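Local coordinates for DNA repair protein RECN (Deinococcus radiodurans, PDB 4ABY) that probably takes part in the recombinational repair of damaged DNA as an SMC-like ATPase whose head domain binds ATP, at residues A[388-393]-A[407-412]; A[351-356]-A[394-399]. One frame throughout, in Å; residues are numbered along the deposited sequence.

Contact 1: residues A[388-393]-A[407-412]; sequences ERLEEI and EHAREL
Leu390 and Ile393, one helical turn apart on 388-393, receive Ala409 of 407-412 between them, and the side chains that meet are apolar, without a hydrogen bond across the contact. Leu390 reaches across with CD1. Its CG lies anti to the backbone N (chi1 174°), which carries CD1 over to the other helix, where it is 3.3 Å from Ala409 CB and 3.7 Å from the backbone N of Arg410. Ile393 meets the same methyl with its beta-branch: CG2 comes to 4.0 Å from Ala409 CB, while the longer CG1 arm leads away from the facing helix, and the residue also packs on Ala356, Ala359 and His365. A second touch of that branch, CG2 to Leu412 CD1 at 4.0 Å, extends the apolar patch one turn along 407-412. Leu412 CD1 also lies 4.1 Å above the ring plane of His408 in its own helix, offset toward the rim. Arg410, whose CB points away, adds its backbone N and the start of its chain, CG being 4.4 Å from Leu390 CD1.

Polar interactions belong to the flanks. Glu388 forms a salt bridge to Arg382, and Arg389 NH2 donates to the carbonyls of Ala359 and Ala362, so these two tie 388-393 to other parts of the head domain; the Glu392-Arg395 bridge lies within helix 387-398.

The segments 388-393 and 407-412, on helices joined by a short loop, have their axes 8.8 Å apart at closest approach, at 111°. Alanine suits the centre because a single methyl lets the backbones come close, and the branched Leu390 and Ile393 have enough bulk to fill the sides around it. The chemistry implies an apolar, undirected association in which bulk and shape set the fit.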
ATOM      1  N   GLU A 388     -28.024   1.351  12.632  1.00 53.98           N
ATOM      2  CA  GLU A 388     -28.102   1.326  11.184  1.00 52.27           C
ATOM      3  C   GLU A 388     -26.969   0.469  10.656  1.00 43.86           C
ATOM      4  O   GLU A 388     -27.116  -0.245   9.669  1.00 44.56           O
ATOM      5  CB  GLU A 388     -27.981   2.738  10.637  1.00 49.11           C
ATOM      6  CG  GLU A 388     -28.433   2.880   9.205  1.00 49.60           C
ATOM      7  CD  GLU A 388     -28.562   4.326   8.804  1.00 58.30           C
ATOM      8  OE1 GLU A 388     -28.078   5.197   9.565  1.00 51.85           O
ATOM      9  OE2 GLU A 388     -29.150   4.589   7.735  1.00 59.00           O
ATOM     10  N   ARG A 389     -25.833   0.555  11.334  1.00 41.27           N
ATOM     11  CA  ARG A 389     -24.668  -0.230  10.983  1.00 39.38           C
ATOM     12  C   ARG A 389     -24.936  -1.700  11.253  1.00 39.62           C
ATOM     13  O   ARG A 389     -24.724  -2.551  10.393  1.00 37.96           O
ATOM     14  CB  ARG A 389     -23.469   0.234  11.802  1.00 34.05           C
ATOM     15  CG  ARG A 389     -22.220  -0.548  11.531  1.00 35.13           C
ATOM     16  CD  ARG A 389     -21.197  -0.308  12.612  1.00 33.66           C
ATOM     17  NE  ARG A 389     -19.912  -0.894  12.259  1.00 33.69           N
ATOM     18  CZ  ARG A 389     -18.759  -0.525  12.801  1.00 34.69           C
ATOM     19  NH1 ARG A 389     -18.736   0.431  13.722  1.00 27.22           N
ATOM     20  NH2 ARG A 389     -17.630  -1.106  12.418  1.00 38.85           N
ATOM     21  N   LEU A 390     -25.400  -1.992  12.462  1.00 46.67           N
ATOM     22  CA  LEU A 390     -25.752  -3.351  12.841  1.00 43.49           C
ATOM     23  C   LEU A 390     -26.682  -3.946  11.798  1.00 42.35           C
ATOM     24  O   LEU A 390     -26.565  -5.116  11.442  1.00 46.95           O
ATOM     25  CB  LEU A 390     -26.439  -3.355  14.204  1.00 42.73           C
ATOM     26  CG  LEU A 390     -26.992  -4.693  14.687  1.00 43.43           C
ATOM     27  CD1 LEU A 390     -25.862  -5.657  14.987  1.00 50.78           C
ATOM     28  CD2 LEU A 390     -27.853  -4.492  15.917  1.00 45.45           C
ATOM     29  N   GLU A 391     -27.602  -3.167  11.308  1.00 40.82           N
ATOM     30  CA  GLU A 391     -28.483  -3.612  10.270  1.00 41.17           C
ATOM     31  C   GLU A 391     -27.742  -3.967   9.030  1.00 39.97           C
ATOM     32  O   GLU A 391     -28.038  -4.931   8.416  1.00 40.12           O
ATOM     33  CB  GLU A 391     -29.408  -2.481   9.925  1.00 46.99           C
ATOM     34  CG  GLU A 391     -30.824  -2.732  10.254  1.00 57.06           C
ATOM     35  CD  GLU A 391     -31.724  -1.892   9.429  1.00 67.39           C
ATOM     36  OE1 GLU A 391     -31.212  -1.151   8.586  1.00 65.96           O
ATOM     37  OE2 GLU A 391     -32.942  -1.966   9.617  1.00 69.23           O
ATOM     38  N   GLU A 392     -26.780  -3.154   8.646  1.00 42.02           N
ATOM     39  CA  GLU A 392     -25.998  -3.382   7.434  1.00 39.09           C
ATOM     40  C   GLU A 392     -25.198  -4.677   7.517  1.00 38.71           C
ATOM     41  O   GLU A 392     -25.196  -5.476   6.581  1.00 39.57           O
ATOM     42  CB  GLU A 392     -25.064  -2.201   7.173  1.00 32.24           C
ATOM     43  CG  GLU A 392     -24.219  -2.331   5.912  1.00 35.16           C
ATOM     44  CD  GLU A 392     -25.032  -2.210   4.633  1.00 43.18           C
ATOM     45  OE1 GLU A 392     -26.273  -2.061   4.722  1.00 41.82           O
ATOM     46  OE2 GLU A 392     -24.424  -2.264   3.538  1.00 36.18           O
ATOM     47  N   ILE A 393     -24.522  -4.881   8.642  1.00 37.48           N
ATOM     48  CA  ILE A 393     -23.737  -6.088   8.850  1.00 36.32           C
ATOM     49  C   ILE A 393     -24.605  -7.323   8.654  1.00 38.17           C
ATOM     50  O   ILE A 393     -24.196  -8.280   8.004  1.00 38.60           O
ATOM     51  CB  ILE A 393     -23.128  -6.128  10.256  1.00 32.64           C
ATOM     52  CG1 ILE A 393     -22.223  -4.921  10.469  1.00 29.51           C
ATOM     53  CG2 ILE A 393     -22.347  -7.413  10.452  1.00 34.09           C
ATOM     54  CD1 ILE A 393     -21.114  -4.819   9.442  1.00 30.02           C
ATOM     55  N   GLU A 407     -28.149 -11.386  15.628  1.00 59.07           N
ATOM     56  CA  GLU A 407     -27.426 -12.061  16.700  1.00 62.69           C
ATOM     57  C   GLU A 407     -26.002 -12.372  16.262  1.00 60.23           C
ATOM     58  O   GLU A 407     -25.068 -12.314  17.062  1.00 57.54           O
ATOM     59  CB  GLU A 407     -28.142 -13.344  17.123  1.00 67.24           C
ATOM     60  CG  GLU A 407     -27.690 -13.866  18.477  1.00 72.56           C
ATOM     61  CD  GLU A 407     -27.947 -15.351  18.654  1.00 81.25           C
ATOM     62  OE1 GLU A 407     -28.681 -15.935  17.826  1.00 77.96           O
ATOM     63  OE2 GLU A 407     -27.410 -15.934  19.621  1.00 81.88           O
ATOM     64  N   HIS A 408     -25.844 -12.703  14.984  1.00 59.43           N
ATOM     65  CA  HIS A 408     -24.525 -12.908  14.402  1.00 53.73           C
ATOM     66  C   HIS A 408     -23.840 -11.555  14.227  1.00 50.84           C
ATOM     67  O   HIS A 408     -22.636 -11.416  14.446  1.00 46.10           O
ATOM     68  CB  HIS A 408     -24.643 -13.622  13.052  1.00 52.56           C
ATOM     69  CG  HIS A 408     -23.367 -14.252  12.586  1.00 53.05           C
ATOM     70  ND1 HIS A 408     -22.177 -14.122  13.269  1.00 52.60           N
ATOM     71  CD2 HIS A 408     -23.097 -15.022  11.504  1.00 47.72           C
ATOM     72  CE1 HIS A 408     -21.228 -14.782  12.628  1.00 41.71           C
ATOM     73  NE2 HIS A 408     -21.760 -15.337  11.554  1.00 44.75           N
ATOM     74  N   ALA A 409     -24.624 -10.557  13.832  1.00 49.55           N
ATOM     75  CA  ALA A 409     -24.117  -9.205  13.667  1.00 47.75           C
ATOM     76  C   ALA A 409     -23.608  -8.643  14.993  1.00 50.45           C
ATOM     77  O   ALA A 409     -22.535  -8.039  15.047  1.00 46.68           O
ATOM     78  CB  ALA A 409     -25.191  -8.304  13.074  1.00 42.41           C
ATOM     79  N   ARG A 410     -24.383  -8.848  16.058  1.00 53.54           N
ATOM     80  CA  ARG A 410     -23.993  -8.411  17.399  1.00 49.72           C
ATOM     81  C   ARG A 410     -22.595  -8.903  17.765  1.00 47.47           C
ATOM     82  O   ARG A 410     -21.798  -8.162  18.345  1.00 44.23           O
ATOM     83  CB  ARG A 410     -24.988  -8.916  18.449  1.00 58.90           C
ATOM     84  CG  ARG A 410     -26.285  -8.125  18.562  1.00 71.32           C
ATOM     85  CD  ARG A 410     -27.170  -8.711  19.664  1.00 82.41           C
ATOM     86  NE  ARG A 410     -28.471  -8.051  19.760  1.00100.19           N
ATOM     87  CZ  ARG A 410     -29.427  -8.404  20.616  1.00104.61           C
ATOM     88  NH1 ARG A 410     -29.231  -9.414  21.453  1.00100.88           N
ATOM     89  NH2 ARG A 410     -30.580  -7.747  20.634  1.00100.21           N
ATOM     90  N   GLU A 411     -22.304 -10.155  17.433  1.00 45.59           N
ATOM     91  CA  GLU A 411     -21.031 -10.759  17.811  1.00 46.12           C
ATOM     92  C   GLU A 411     -19.881 -10.270  16.944  1.00 45.17           C
ATOM     93  O   GLU A 411     -18.787 -10.008  17.446  1.00 42.53           O
ATOM     94  CB  GLU A 411     -21.113 -12.286  17.763  1.00 45.88           C
ATOM     95  CG  GLU A 411     -22.048 -12.885  18.799  1.00 48.85           C
ATOM     96  CD  GLU A 411     -21.734 -14.338  19.082  1.00 53.11           C
ATOM     97  OE1 GLU A 411     -20.684 -14.599  19.710  1.00 53.52           O
ATOM     98  OE2 GLU A 411     -22.532 -15.214  18.677  1.00 46.37           O
ATOM     99  N   LEU A 412     -20.131 -10.156  15.644  1.00 44.29           N
ATOM    100  CA  LEU A 412     -19.122  -9.667  14.714  1.00 36.38           C
ATOM    101  C   LEU A 412     -18.653  -8.275  15.118  1.00 37.31           C
ATOM    102  O   LEU A 412     -17.461  -7.969  15.061  1.00 36.67           O
ATOM    103  CB  LEU A 412     -19.671  -9.649  13.287  1.00 40.18           C
ATOM    104  CG  LEU A 412     -19.657 -10.975  12.522  1.00 39.80           C
ATOM    105  CD1 LEU A 412     -20.473 -10.882  11.241  1.00 32.83           C
ATOM    106  CD2 LEU A 412     -18.226 -11.393  12.220  1.00 35.16           C
TER

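Contact 2: residues A[351-356]-A[394-399]; sequences VVTHLA and ARMLSG
Met396 and Leu397 reach from the end of helix 387-398 toward Ala356 and the loop that precedes it. Just before them, Arg395 turns to its own helix in a salt bridge with Glu392, and its guanidinium has Met396 CG over one face, near the rim. Met396, modelled as selenomethionine, reaches across to the loop: its chain bends at chi3 (76°) and brings CE to 3.5 Å from His354 C, beside the peptide leading to Leu355 N. A flexible, unbranched side chain suits this, since it can lie against main-chain atoms, while its CB sits 3.9 Å from Ala356 CB. Leu397 comes next and places CD2 3.5 Å from Ala356 CB, a methyl small enough to meet both neighbours.

The loop itself is braced by an ST turn, Leu355 N donating to Thr353 OG1 over 3.1 Å, and by Asp325, which binds Thr353 OG1 and His354 N. His354, following strand 348-352 and close to Thr69 of the predicted ATP site, is consistent with the H-loop histidine of ABC-type ATPases. The contact therefore sets apolar, undirected packing against a loop braced by hydrogen bonds.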
ATOM      1  N   VAL A 351     -10.472   0.347   3.173  1.00 20.23           N
ATOM      2  CA  VAL A 351     -10.782  -0.830   2.378  1.00 21.81           C
ATOM      3  C   VAL A 351     -12.238  -0.832   1.929  1.00 23.66           C
ATOM      4  O   VAL A 351     -13.122  -0.339   2.627  1.00 23.88           O
ATOM      5  CB  VAL A 351     -10.493  -2.138   3.145  1.00 21.75           C
ATOM      6  CG1 VAL A 351      -9.251  -1.987   4.005  1.00 20.76           C
ATOM      7  CG2 VAL A 351     -11.680  -2.525   3.996  1.00 22.48           C
ATOM      8  N   VAL A 352     -12.472  -1.375   0.740  1.00 26.63           N
ATOM      9  CA  VAL A 352     -13.819  -1.623   0.253  1.00 23.28           C
ATOM     10  C   VAL A 352     -14.060  -3.123   0.380  1.00 29.15           C
ATOM     11  O   VAL A 352     -13.242  -3.926  -0.075  1.00 32.25           O
ATOM     12  CB  VAL A 352     -13.968  -1.199  -1.217  1.00 20.81           C
ATOM     13  CG1 VAL A 352     -15.373  -1.462  -1.710  1.00 21.02           C
ATOM     14  CG2 VAL A 352     -13.620   0.265  -1.378  1.00 24.58           C
ATOM     15  N   THR A 353     -15.169  -3.507   1.002  1.00 26.29           N
ATOM     16  CA  THR A 353     -15.387  -4.913   1.316  1.00 25.66           C
ATOM     17  C   THR A 353     -16.835  -5.352   1.127  1.00 26.99           C
ATOM     18  O   THR A 353     -17.755  -4.535   1.202  1.00 26.42           O
ATOM     19  CB  THR A 353     -14.947  -5.222   2.762  1.00 24.55           C
ATOM     20  OG1 THR A 353     -15.091  -6.622   3.027  1.00 27.34           O
ATOM     21  CG2 THR A 353     -15.783  -4.436   3.752  1.00 22.39           C
ATOM     22  N   HIS A 354     -17.023  -6.647   0.874  1.00 27.45           N
ATOM     23  CA  HIS A 354     -18.361  -7.231   0.769  1.00 28.43           C
ATOM     24  C   HIS A 354     -18.596  -8.265   1.863  1.00 25.42           C
ATOM     25  O   HIS A 354     -19.654  -8.882   1.931  1.00 27.91           O
ATOM     26  CB  HIS A 354     -18.588  -7.853  -0.612  1.00 24.37           C
ATOM     27  CG  HIS A 354     -17.552  -8.862  -0.999  1.00 29.03           C
ATOM     28  ND1 HIS A 354     -16.365  -8.513  -1.608  1.00 32.28           N
ATOM     29  CD2 HIS A 354     -17.531 -10.211  -0.875  1.00 26.14           C
ATOM     30  CE1 HIS A 354     -15.653  -9.604  -1.837  1.00 30.52           C
ATOM     31  NE2 HIS A 354     -16.337 -10.647  -1.400  1.00 26.34           N
ATOM     32  N   LEU A 355     -17.598  -8.434   2.724  1.00 28.10           N
ATOM     33  CA  LEU A 355     -17.654  -9.404   3.812  1.00 27.17           C
ATOM     34  C   LEU A 355     -17.982  -8.733   5.138  1.00 27.34           C
ATOM     35  O   LEU A 355     -17.287  -7.816   5.563  1.00 28.07           O
ATOM     36  CB  LEU A 355     -16.317 -10.137   3.935  1.00 28.71           C
ATOM     37  CG  LEU A 355     -15.887 -11.005   2.751  1.00 26.41           C
ATOM     38  CD1 LEU A 355     -14.477 -11.536   2.956  1.00 21.72           C
ATOM     39  CD2 LEU A 355     -16.874 -12.138   2.554  1.00 23.19           C
ATOM     40  N   ALA A 356     -19.036  -9.202   5.795  1.00 31.60           N
ATOM     41  CA  ALA A 356     -19.453  -8.625   7.068  1.00 29.45           C
ATOM     42  C   ALA A 356     -18.361  -8.733   8.123  1.00 26.85           C
ATOM     43  O   ALA A 356     -18.267  -7.889   9.010  1.00 28.01           O
ATOM     44  CB  ALA A 356     -20.728  -9.280   7.555  1.00 29.07           C
ATOM     45  N   ALA A 394     -25.805  -7.293   9.222  1.00 40.47           N
ATOM     46  CA  ALA A 394     -26.747  -8.394   9.067  1.00 43.50           C
ATOM     47  C   ALA A 394     -27.102  -8.574   7.586  1.00 45.02           C
ATOM     48  O   ALA A 394     -27.031  -9.680   7.058  1.00 47.89           O
ATOM     49  CB  ALA A 394     -27.996  -8.149   9.909  1.00 43.05           C
ATOM     50  N   ARG A 395     -27.475  -7.486   6.910  1.00 44.31           N
ATOM     51  CA  ARG A 395     -27.738  -7.547   5.462  1.00 46.79           C
ATOM     52  C   ARG A 395     -26.574  -8.165   4.693  1.00 43.28           C
ATOM     53  O   ARG A 395     -26.786  -8.826   3.680  1.00 48.01           O
ATOM     54  CB  ARG A 395     -28.043  -6.163   4.854  1.00 51.14           C
ATOM     55  CG  ARG A 395     -27.919  -6.144   3.303  1.00 50.63           C
ATOM     56  CD  ARG A 395     -28.044  -4.747   2.665  1.00 42.34           C
ATOM     57  NE  ARG A 395     -26.764  -4.109   2.339  1.00 45.53           N
ATOM     58  CZ  ARG A 395     -25.834  -4.640   1.543  1.00 47.31           C
ATOM     59  NH1 ARG A 395     -26.015  -5.838   1.005  1.00 47.84           N
ATOM     60  NH2 ARG A 395     -24.708  -3.984   1.292  1.00 40.28           N
HETATM   61  N   MSE A 396     -25.346  -7.934   5.147  1.00 40.67           N
HETATM   62  CA  MSE A 396     -24.195  -8.433   4.395  1.00 40.58           C
HETATM   63  C   MSE A 396     -24.015  -9.952   4.573  1.00 40.56           C
HETATM   64  O   MSE A 396     -23.539 -10.645   3.668  1.00 40.88           O
HETATM   65  CB  MSE A 396     -22.900  -7.665   4.741  1.00 34.74           C
HETATM   66  CG  MSE A 396     -22.921  -6.180   4.379  1.00 33.96           C
HETATM   67 SE   MSE A 396     -21.380  -5.215   5.042  1.00 52.17          SE
HETATM   68  CE  MSE A 396     -20.029  -5.771   3.790  1.00 37.06           C
ATOM     69  N   LEU A 397     -24.414 -10.458   5.737  1.00 40.66           N
ATOM     70  CA  LEU A 397     -24.423 -11.895   6.003  1.00 40.80           C
ATOM     71  C   LEU A 397     -25.635 -12.556   5.353  1.00 50.20           C
ATOM     72  O   LEU A 397     -25.505 -13.347   4.407  1.00 53.43           O
ATOM     73  CB  LEU A 397     -24.471 -12.147   7.512  1.00 39.64           C
ATOM     74  CG  LEU A 397     -23.461 -11.466   8.444  1.00 39.14           C
ATOM     75  CD1 LEU A 397     -24.004 -11.263   9.840  1.00 41.09           C
ATOM     76  CD2 LEU A 397     -22.194 -12.264   8.506  1.00 37.43           C
ATOM     77  N   SER A 398     -26.807 -12.166   5.816  1.00 51.56           N
ATOM     78  CA  SER A 398     -28.066 -12.696   5.351  1.00 56.20           C
ATOM     79  C   SER A 398     -28.774 -11.917   4.286  1.00 56.71           C
ATOM     80  O   SER A 398     -29.868 -12.249   3.935  1.00 62.58           O
ATOM     81  CB  SER A 398     -29.008 -12.762   6.517  1.00 60.37           C
ATOM     82  OG  SER A 398     -28.842 -11.619   7.299  1.00 67.34           O
ATOM     83  N   GLY A 399     -28.212 -10.849   3.782  1.00 59.10           N
ATOM     84  CA  GLY A 399     -28.970 -10.153   2.787  1.00 61.46           C
ATOM     85  C   GLY A 399     -30.354  -9.847   3.318  1.00 66.91           C
ATOM     86  O   GLY A 399     -31.329 -10.211   2.715  1.00 75.65           O
TER

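Both contacts use helix 387-398, contact 1 through its earlier turns and contact 2 through its last ones, and their centres lie 10 Å apart. They merge where Leu412 CD1 packs on Leu397 CD2 and Ala356 CB, so that Ala356 belongs to a patch shared by three helices. Each is partly buried and apolar, with an alanine facing larger side chains. Their places differ: contact 1 joins two helices at the C-terminal end of the chain, further from its centre, and is chiefly side chain on side chain, whereas contact 2 ties that pair to the loop after strand 348-352 of the mixed sheet, near the predicted ATP site, where a methyl lies along the main chain from Thr353 O to Leu355 N.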